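PDB 3H04: uncharacterized protein from Staphylococcus aureus subsp. aureus, which is of unknown function but has an alpha/beta-hydrolase fold with a probable serine-hydrolase catalytic triad, consistent with an esterase-like activity. Local coordinates for residues I32-G37 against F101-G106; G39-K44 against R68-V73. One frame throughout, in Å; residues are numbered along the deposited sequence.

Contact 1: residues I32-G37 against F101-G106; sequences IVYIHG and FGRSSG
Phe101 pairs with Tyr34 where two neighbouring parallel strands of the alpha/beta-hydrolase sheet lie side by side: 98-103 leads into what is probably the nucleophile elbow, Gly102-Arg103-Ser104-Ser105-Gly106, and 30-35 pairs beside it. Phe101 bonds strand 30-35 through both its N and its O: the N donates to Val33 O (2.9 Å), and the O accepts from Ile35 N, the donor lying in the carbonyl plane. Ile32 CG2 rests 3.5 Å from Phe101 CB, near the plane of the phenyl ring. With CG anti to the backbone N in both Phe101 and Tyr34, the two rings rise on the same face of the sheet and meet at an inclination of 55°, Tyr34 CD1 lying 3.5 Å from Phe101 CD2 over the phenyl face. At Gly102 the pairing continues opposite Ile35, whose O accepts a CA-H...O contact. Arg103 N then reaches Ile35 O in a bond almost collinear with the carbonyl. From the Arg103 side chain, bent at chi3, NE donates to Tyr34 OH at 3.0 Å, the oxygen lying 27° out of the guanidinium plane; Asp47 also bonds the tyrosine hydroxyl, while Asp251 forms a salt bridge with Arg103 NH1. Ser104, the likely nucleophile, adopts the positive phi of a strained strand-to-helix turn (61°), and its OG is hydrogen-bonded to His248. Ser105 OG packs against Gly37 and is hydrogen-bonded to Leu40 N; Gly37 CA lies 3.0 Å from Arg103 O. Gly106, in the first turn of helix 105-116, lies directly against the end of strand 30-35. Its bare CA packs against His36 O and approaches Ile35 O to 3.4 Å.

Contact 2: residues G39-K44 against R68-V73; sequences GLMFGK and RLLPEV
Two loops at the C-terminal edge of the alpha/beta-hydrolase sheet meet here, one following strand 30-35 and the other following strand 60-65, joined by a single backbone hydrogen bond flanked by leucines. Leu70 N donates to Leu40 O over 2.9 Å, approaching at a C=O...N angle of 161°. On one side of this bond Leu40 and Leu70 lie alongside each other and point the same way, with Leu70 CD1 3.6 Å from Leu40 CB; Ile78 of helix 75-91 touches both. Leu69 instead turns its side chain toward the backbone of the other loop: CD1 lies 3.8 Å from Met41 O, and CD2 is 3.9 Å from Leu40 O. Arg172 binds Met41 O through NE and forms a salt bridge with Glu72 OE1, so one guanidinium ties both loops together. The Met41 side chain crosses Leu70, its CG anti to the carbonyl carbon (chi1 -59°) and the rest extended, which carries the sulfur and methyl past Leu70 CB to helices 173-182 and 185-189. At its far end, Met41 CE comes within 4.0 Å of Leu70 CD1.

From the N terminus, the chain runs through strand 30-35 into the 39-44 loop, passes helix 50-56 and strand 60-65, and returns at 68-73 to close the shorter loop of contact 2. After helix 75-91 it enters strand 98-103, where contact 1 closes the longer loop; contact 2 is nested within it. Contact 1 joins adjacent strands at the heart of the sheet, whereas contact 2, its centre about 13 Å from that of contact 1, ties loops beyond the strand ends to the surrounding helices. They touch directly: Ser105 OG probably hydrogen-bonds Leu40 N, linking the probable nucleophile elbow to the 39-44 loop, and His36 CB packs against Lys44 O, joining the end of strand 30-35 to that loop.

Contact 1: residues I32-G37 against F101-G106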
ATOM      1  N   ILE A  32       4.859 -13.033  -1.615  1.00 18.82           N
ATOM      2  CA  ILE A  32       4.814 -11.588  -1.556  1.00 17.53           C
ATOM      3  C   ILE A  32       3.328 -11.210  -1.591  1.00 16.40           C
ATOM      4  O   ILE A  32       2.671 -11.387  -2.612  1.00 14.76           O
ATOM      5  CB  ILE A  32       5.512 -10.961  -2.766  1.00 15.81           C
ATOM      6  CG1 ILE A  32       6.969 -11.414  -2.858  1.00 18.21           C
ATOM      7  CG2 ILE A  32       5.428  -9.387  -2.671  1.00 17.64           C
ATOM      8  CD1 ILE A  32       7.597 -11.199  -4.238  1.00 18.94           C
ATOM      9  N   VAL A  33       2.838 -10.642  -0.501  1.00 15.98           N
ATOM     10  CA  VAL A  33       1.480 -10.114  -0.441  1.00 15.69           C
ATOM     11  C   VAL A  33       1.465  -8.657  -0.848  1.00 15.31           C
ATOM     12  O   VAL A  33       1.972  -7.799  -0.125  1.00 15.01           O
ATOM     13  CB  VAL A  33       0.886 -10.238   0.986  1.00 15.32           C
ATOM     14  CG1 VAL A  33      -0.591  -9.734   0.990  1.00 16.27           C
ATOM     15  CG2 VAL A  33       1.024 -11.720   1.511  1.00 14.93           C
ATOM     16  N   TYR A  34       0.843  -8.383  -1.996  1.00 15.00           N
ATOM     17  CA  TYR A  34       0.888  -7.079  -2.619  1.00 14.51           C
ATOM     18  C   TYR A  34      -0.360  -6.258  -2.287  1.00 15.37           C
ATOM     19  O   TYR A  34      -1.472  -6.737  -2.462  1.00 13.42           O
ATOM     20  CB  TYR A  34       1.057  -7.189  -4.127  1.00 14.52           C
ATOM     21  CG  TYR A  34       0.872  -5.859  -4.813  1.00 16.81           C
ATOM     22  CD1 TYR A  34       1.819  -4.856  -4.674  1.00 18.63           C
ATOM     23  CD2 TYR A  34      -0.269  -5.593  -5.588  1.00 16.25           C
ATOM     24  CE1 TYR A  34       1.644  -3.621  -5.241  1.00 17.71           C
ATOM     25  CE2 TYR A  34      -0.441  -4.375  -6.174  1.00 14.90           C
ATOM     26  CZ  TYR A  34       0.533  -3.382  -6.016  1.00 17.62           C
ATOM     27  OH  TYR A  34       0.380  -2.128  -6.568  1.00 15.37           O
ATOM     28  N   ILE A  35      -0.139  -5.012  -1.829  1.00 15.47           N
ATOM     29  CA  ILE A  35      -1.223  -4.118  -1.484  1.00 16.03           C
ATOM     30  C   ILE A  35      -1.075  -2.851  -2.304  1.00 16.39           C
ATOM     31  O   ILE A  35      -0.073  -2.081  -2.164  1.00 16.24           O
ATOM     32  CB  ILE A  35      -1.263  -3.835   0.033  1.00 16.45           C
ATOM     33  CG1 ILE A  35      -1.175  -5.142   0.822  1.00 17.40           C
ATOM     34  CG2 ILE A  35      -2.523  -3.013   0.376  1.00 15.09           C
ATOM     35  CD1 ILE A  35      -1.464  -5.029   2.291  1.00 16.71           C
ATOM     36  N   HIS A  36      -2.058  -2.636  -3.190  1.00 16.64           N
ATOM     37  CA  HIS A  36      -2.017  -1.548  -4.153  1.00 16.09           C
ATOM     38  C   HIS A  36      -2.216  -0.215  -3.477  1.00 17.24           C
ATOM     39  O   HIS A  36      -2.708  -0.178  -2.366  1.00 16.16           O
ATOM     40  CB  HIS A  36      -3.140  -1.699  -5.210  1.00 16.03           C
ATOM     41  CG  HIS A  36      -4.528  -1.530  -4.653  1.00 16.87           C
ATOM     42  ND1 HIS A  36      -5.178  -0.306  -4.624  1.00 19.87           N
ATOM     43  CD2 HIS A  36      -5.411  -2.438  -4.169  1.00 17.16           C
ATOM     44  CE1 HIS A  36      -6.383  -0.469  -4.089  1.00 21.58           C
ATOM     45  NE2 HIS A  36      -6.557  -1.755  -3.816  1.00 18.08           N
ATOM     46  N   GLY A  37      -1.873   0.856  -4.161  1.00 16.68           N
ATOM     47  CA  GLY A  37      -2.045   2.187  -3.611  1.00 18.26           C
ATOM     48  C   GLY A  37      -3.389   2.838  -3.943  1.00 18.77           C
ATOM     49  O   GLY A  37      -4.360   2.148  -4.229  1.00 22.06           O
ATOM     50  N   PHE A 101       4.292  -6.093   0.356  1.00 14.68           N
ATOM     51  CA  PHE A 101       4.802  -5.181  -0.655  1.00 14.08           C
ATOM     52  C   PHE A 101       3.654  -4.254  -0.901  1.00 14.77           C
ATOM     53  O   PHE A 101       2.610  -4.719  -1.355  1.00 15.22           O
ATOM     54  CB  PHE A 101       5.199  -5.942  -1.925  1.00 14.30           C
ATOM     55  CG  PHE A 101       5.461  -5.052  -3.118  1.00 15.34           C
ATOM     56  CD1 PHE A 101       5.874  -3.747  -2.950  1.00 15.18           C
ATOM     57  CD2 PHE A 101       5.272  -5.535  -4.407  1.00 15.19           C
ATOM     58  CE1 PHE A 101       6.162  -2.922  -4.037  1.00 13.80           C
ATOM     59  CE2 PHE A 101       5.508  -4.710  -5.516  1.00 19.77           C
ATOM     60  CZ  PHE A 101       5.973  -3.416  -5.340  1.00 16.63           C
ATOM     61  N   GLY A 102       3.815  -2.976  -0.541  1.00 14.12           N
ATOM     62  CA  GLY A 102       2.822  -1.951  -0.851  1.00 15.07           C
ATOM     63  C   GLY A 102       3.400  -0.764  -1.594  1.00 15.16           C
ATOM     64  O   GLY A 102       4.626  -0.487  -1.562  1.00 15.32           O
ATOM     65  N   ARG A 103       2.520  -0.062  -2.292  1.00 14.81           N
ATOM     66  CA  ARG A 103       2.838   1.190  -2.943  1.00 14.39           C
ATOM     67  C   ARG A 103       1.911   2.210  -2.374  1.00 15.95           C
ATOM     68  O   ARG A 103       0.691   2.003  -2.317  1.00 14.68           O
ATOM     69  CB  ARG A 103       2.714   1.100  -4.470  1.00 15.29           C
ATOM     70  CG  ARG A 103       3.606  -0.025  -5.020  1.00 12.80           C
ATOM     71  CD  ARG A 103       3.825  -0.035  -6.482  1.00 14.32           C
ATOM     72  NE  ARG A 103       2.573  -0.159  -7.250  1.00 16.72           N
ATOM     73  CZ  ARG A 103       2.461   0.009  -8.575  1.00 19.62           C
ATOM     74  NH1 ARG A 103       3.505   0.326  -9.317  1.00 19.46           N
ATOM     75  NH2 ARG A 103       1.286  -0.158  -9.165  1.00 19.92           N
ATOM     76  N   SER A 104       2.499   3.337  -1.989  1.00 16.52           N
ATOM     77  CA  SER A 104       1.776   4.485  -1.494  1.00 17.02           C
ATOM     78  C   SER A 104       1.015   4.047  -0.211  1.00 16.08           C
ATOM     79  O   SER A 104       1.614   3.504   0.713  1.00 15.15           O
ATOM     80  CB  SER A 104       0.902   5.089  -2.619  1.00 18.11           C
ATOM     81  OG  SER A 104       0.569   6.416  -2.286  1.00 23.58           O
ATOM     82  N   SER A 105      -0.295   4.272  -0.136  1.00 15.40           N
ATOM     83  CA  SER A 105      -1.080   3.842   0.996  1.00 14.56           C
ATOM     84  C   SER A 105      -1.079   2.324   1.201  1.00 15.38           C
ATOM     85  O   SER A 105      -1.284   1.863   2.309  1.00 15.88           O
ATOM     86  CB  SER A 105      -2.526   4.333   0.820  1.00 16.17           C
ATOM     87  OG  SER A 105      -3.041   3.959  -0.484  1.00 20.60           O
ATOM     88  N   GLY A 106      -0.849   1.538   0.157  1.00 14.08           N
ATOM     89  CA  GLY A 106      -0.645   0.113   0.337  1.00 15.06           C
ATOM     90  C   GLY A 106       0.574  -0.243   1.159  1.00 14.92           C
ATOM     91  O   GLY A 106       0.592  -1.295   1.839  1.00 15.52           O
TER

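Contact 2: residues G39-K44 against R68-V73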
ATOM      1  N   GLY A  39      -4.388   6.115  -2.206  1.00 16.62           N
ATOM      2  CA  GLY A  39      -4.773   6.973  -1.071  1.00 16.24           C
ATOM      3  C   GLY A  39      -5.923   6.439  -0.220  1.00 17.49           C
ATOM      4  O   GLY A  39      -6.586   7.213   0.468  1.00 16.69           O
ATOM      5  N   LEU A  40      -6.079   5.117  -0.228  1.00 17.39           N
ATOM      6  CA  LEU A  40      -7.164   4.355   0.387  1.00 18.20           C
ATOM      7  C   LEU A  40      -8.537   4.607  -0.260  1.00 18.61           C
ATOM      8  O   LEU A  40      -9.549   4.110   0.260  1.00 18.87           O
ATOM      9  CB  LEU A  40      -7.252   4.596   1.921  1.00 18.91           C
ATOM     10  CG  LEU A  40      -5.948   4.468   2.738  1.00 19.46           C
ATOM     11  CD1 LEU A  40      -6.117   5.093   4.162  1.00 20.03           C
ATOM     12  CD2 LEU A  40      -5.469   3.009   2.787  1.00 22.30           C
ATOM     13  N   MET A  41      -8.585   5.339  -1.377  1.00 16.17           N
ATOM     14  CA  MET A  41      -9.868   5.829  -1.924  1.00 16.30           C
ATOM     15  C   MET A  41     -10.146   5.388  -3.352  1.00 15.07           C
ATOM     16  O   MET A  41     -11.308   5.385  -3.819  1.00 16.48           O
ATOM     17  CB  MET A  41      -9.911   7.361  -1.878  1.00 15.82           C
ATOM     18  CG  MET A  41      -9.760   8.000  -0.529  1.00 14.41           C
ATOM     19  SD  MET A  41     -10.009   9.840  -0.489  1.00 10.74           S
ATOM     20  CE  MET A  41     -10.288   9.923   1.233  1.00 22.46           C
ATOM     21  N   PHE A  42      -9.102   5.045  -4.103  1.00 15.02           N
ATOM     22  CA  PHE A  42      -9.280   4.541  -5.425  1.00 15.30           C
ATOM     23  C   PHE A  42      -8.234   3.443  -5.725  1.00 16.65           C
ATOM     24  O   PHE A  42      -7.409   3.079  -4.882  1.00 19.64           O
ATOM     25  CB  PHE A  42      -9.205   5.685  -6.494  1.00 14.95           C
ATOM     26  CG  PHE A  42      -7.824   6.286  -6.672  1.00 15.53           C
ATOM     27  CD1 PHE A  42      -6.986   5.849  -7.676  1.00 15.76           C
ATOM     28  CD2 PHE A  42      -7.349   7.284  -5.772  1.00 17.83           C
ATOM     29  CE1 PHE A  42      -5.733   6.392  -7.856  1.00 18.27           C
ATOM     30  CE2 PHE A  42      -6.075   7.835  -5.923  1.00 17.86           C
ATOM     31  CZ  PHE A  42      -5.254   7.381  -6.959  1.00 20.00           C
ATOM     32  N   GLY A  43      -8.297   2.900  -6.927  1.00 16.18           N
ATOM     33  CA  GLY A  43      -7.288   1.945  -7.376  1.00 17.36           C
ATOM     34  C   GLY A  43      -7.880   0.558  -7.592  1.00 18.56           C
ATOM     35  O   GLY A  43      -9.139   0.360  -7.657  1.00 18.53           O
ATOM     36  N   LYS A  44      -6.988  -0.385  -7.802  1.00 18.54           N
ATOM     37  CA  LYS A  44      -7.368  -1.797  -7.987  1.00 19.00           C
ATOM     38  C   LYS A  44      -6.139  -2.645  -7.684  1.00 18.64           C
ATOM     39  O   LYS A  44      -4.990  -2.158  -7.803  1.00 18.42           O
ATOM     40  CB  LYS A  44      -7.858  -2.076  -9.411  1.00 19.68           C
ATOM     41  CG  LYS A  44      -6.811  -1.894 -10.512  1.00 21.49           C
ATOM     42  CD  LYS A  44      -7.442  -1.985 -11.944  1.00 23.63           C
ATOM     43  CE  LYS A  44      -6.368  -1.659 -12.999  1.00 26.82           C
ATOM     44  NZ  LYS A  44      -6.700  -2.267 -14.268  1.00 29.84           N
ATOM     45  N   ARG A  68     -11.997  -2.964   0.959  1.00 16.92           N
ATOM     46  CA  ARG A  68     -13.024  -1.958   0.665  1.00 17.42           C
ATOM     47  C   ARG A  68     -12.433  -0.544   0.791  1.00 16.89           C
ATOM     48  O   ARG A  68     -11.605  -0.251   1.640  1.00 18.73           O
ATOM     49  CB  ARG A  68     -14.264  -2.209   1.533  1.00 17.51           C
ATOM     50  CG  ARG A  68     -15.116  -3.381   1.011  1.00 17.24           C
ATOM     51  CD  ARG A  68     -16.234  -3.762   1.981  1.00 20.49           C
ATOM     52  NE  ARG A  68     -15.740  -4.499   3.137  1.00 18.73           N
ATOM     53  CZ  ARG A  68     -16.538  -4.989   4.080  1.00 19.07           C
ATOM     54  NH1 ARG A  68     -17.863  -4.786   4.017  1.00 15.35           N
ATOM     55  NH2 ARG A  68     -16.028  -5.662   5.086  1.00 17.62           N
ATOM     56  N   LEU A  69     -12.831   0.344  -0.095  1.00 17.38           N
ATOM     57  CA  LEU A  69     -12.262   1.665  -0.126  1.00 17.56           C
ATOM     58  C   LEU A  69     -13.000   2.702   0.696  1.00 18.71           C
ATOM     59  O   LEU A  69     -14.238   2.616   0.906  1.00 19.94           O
ATOM     60  CB  LEU A  69     -12.208   2.123  -1.582  1.00 17.44           C
ATOM     61  CG  LEU A  69     -11.438   1.209  -2.542  1.00 18.31           C
ATOM     62  CD1 LEU A  69     -11.708   1.578  -4.039  1.00 20.07           C
ATOM     63  CD2 LEU A  69      -9.934   1.103  -2.240  1.00 20.61           C
ATOM     64  N   LEU A  70     -12.256   3.731   1.113  1.00 18.60           N
ATOM     65  CA  LEU A  70     -12.897   4.974   1.571  1.00 18.81           C
ATOM     66  C   LEU A  70     -13.541   5.678   0.374  1.00 18.36           C
ATOM     67  O   LEU A  70     -13.070   5.540  -0.728  1.00 17.89           O
ATOM     68  CB  LEU A  70     -11.909   5.912   2.236  1.00 19.03           C
ATOM     69  CG  LEU A  70     -10.920   5.424   3.287  1.00 19.30           C
ATOM     70  CD1 LEU A  70      -9.920   6.567   3.421  1.00 19.62           C
ATOM     71  CD2 LEU A  70     -11.604   5.112   4.579  1.00 23.28           C
ATOM     72  N   PRO A  71     -14.613   6.466   0.591  1.00 19.29           N
ATOM     73  CA  PRO A  71     -15.207   6.802   1.880  1.00 20.13           C
ATOM     74  C   PRO A  71     -16.402   5.939   2.272  1.00 19.77           C
ATOM     75  O   PRO A  71     -17.047   6.217   3.268  1.00 19.73           O
ATOM     76  CB  PRO A  71     -15.664   8.237   1.638  1.00 21.31           C
ATOM     77  CG  PRO A  71     -16.178   8.184   0.213  1.00 19.74           C
ATOM     78  CD  PRO A  71     -15.132   7.325  -0.489  1.00 20.39           C
ATOM     79  N   GLU A  72     -16.726   4.925   1.491  1.00 19.88           N
ATOM     80  CA  GLU A  72     -17.944   4.145   1.759  1.00 20.16           C
ATOM     81  C   GLU A  72     -17.759   3.235   2.972  1.00 19.95           C
ATOM     82  O   GLU A  72     -18.740   2.844   3.592  1.00 18.07           O
ATOM     83  CB  GLU A  72     -18.365   3.293   0.569  1.00 19.77           C
ATOM     84  CG  GLU A  72     -18.703   4.103  -0.673  1.00 20.81           C
ATOM     85  CD  GLU A  72     -17.516   4.350  -1.614  1.00 21.44           C
ATOM     86  OE1 GLU A  72     -16.332   4.142  -1.229  1.00 19.85           O
ATOM     87  OE2 GLU A  72     -17.794   4.757  -2.754  1.00 24.20           O
ATOM     88  N   VAL A  73     -16.506   2.920   3.312  1.00 19.36           N
ATOM     89  CA  VAL A  73     -16.193   2.303   4.616  1.00 18.09           C
ATOM     90  C   VAL A  73     -15.141   3.172   5.283  1.00 19.08           C
ATOM     91  O   VAL A  73     -14.603   4.096   4.647  1.00 19.63           O
ATOM     92  CB  VAL A  73     -15.663   0.884   4.481  1.00 18.02           C
ATOM     93  CG1 VAL A  73     -16.670  -0.014   3.675  1.00 18.70           C
ATOM     94  CG2 VAL A  73     -14.191   0.884   3.886  1.00 15.85           C
TER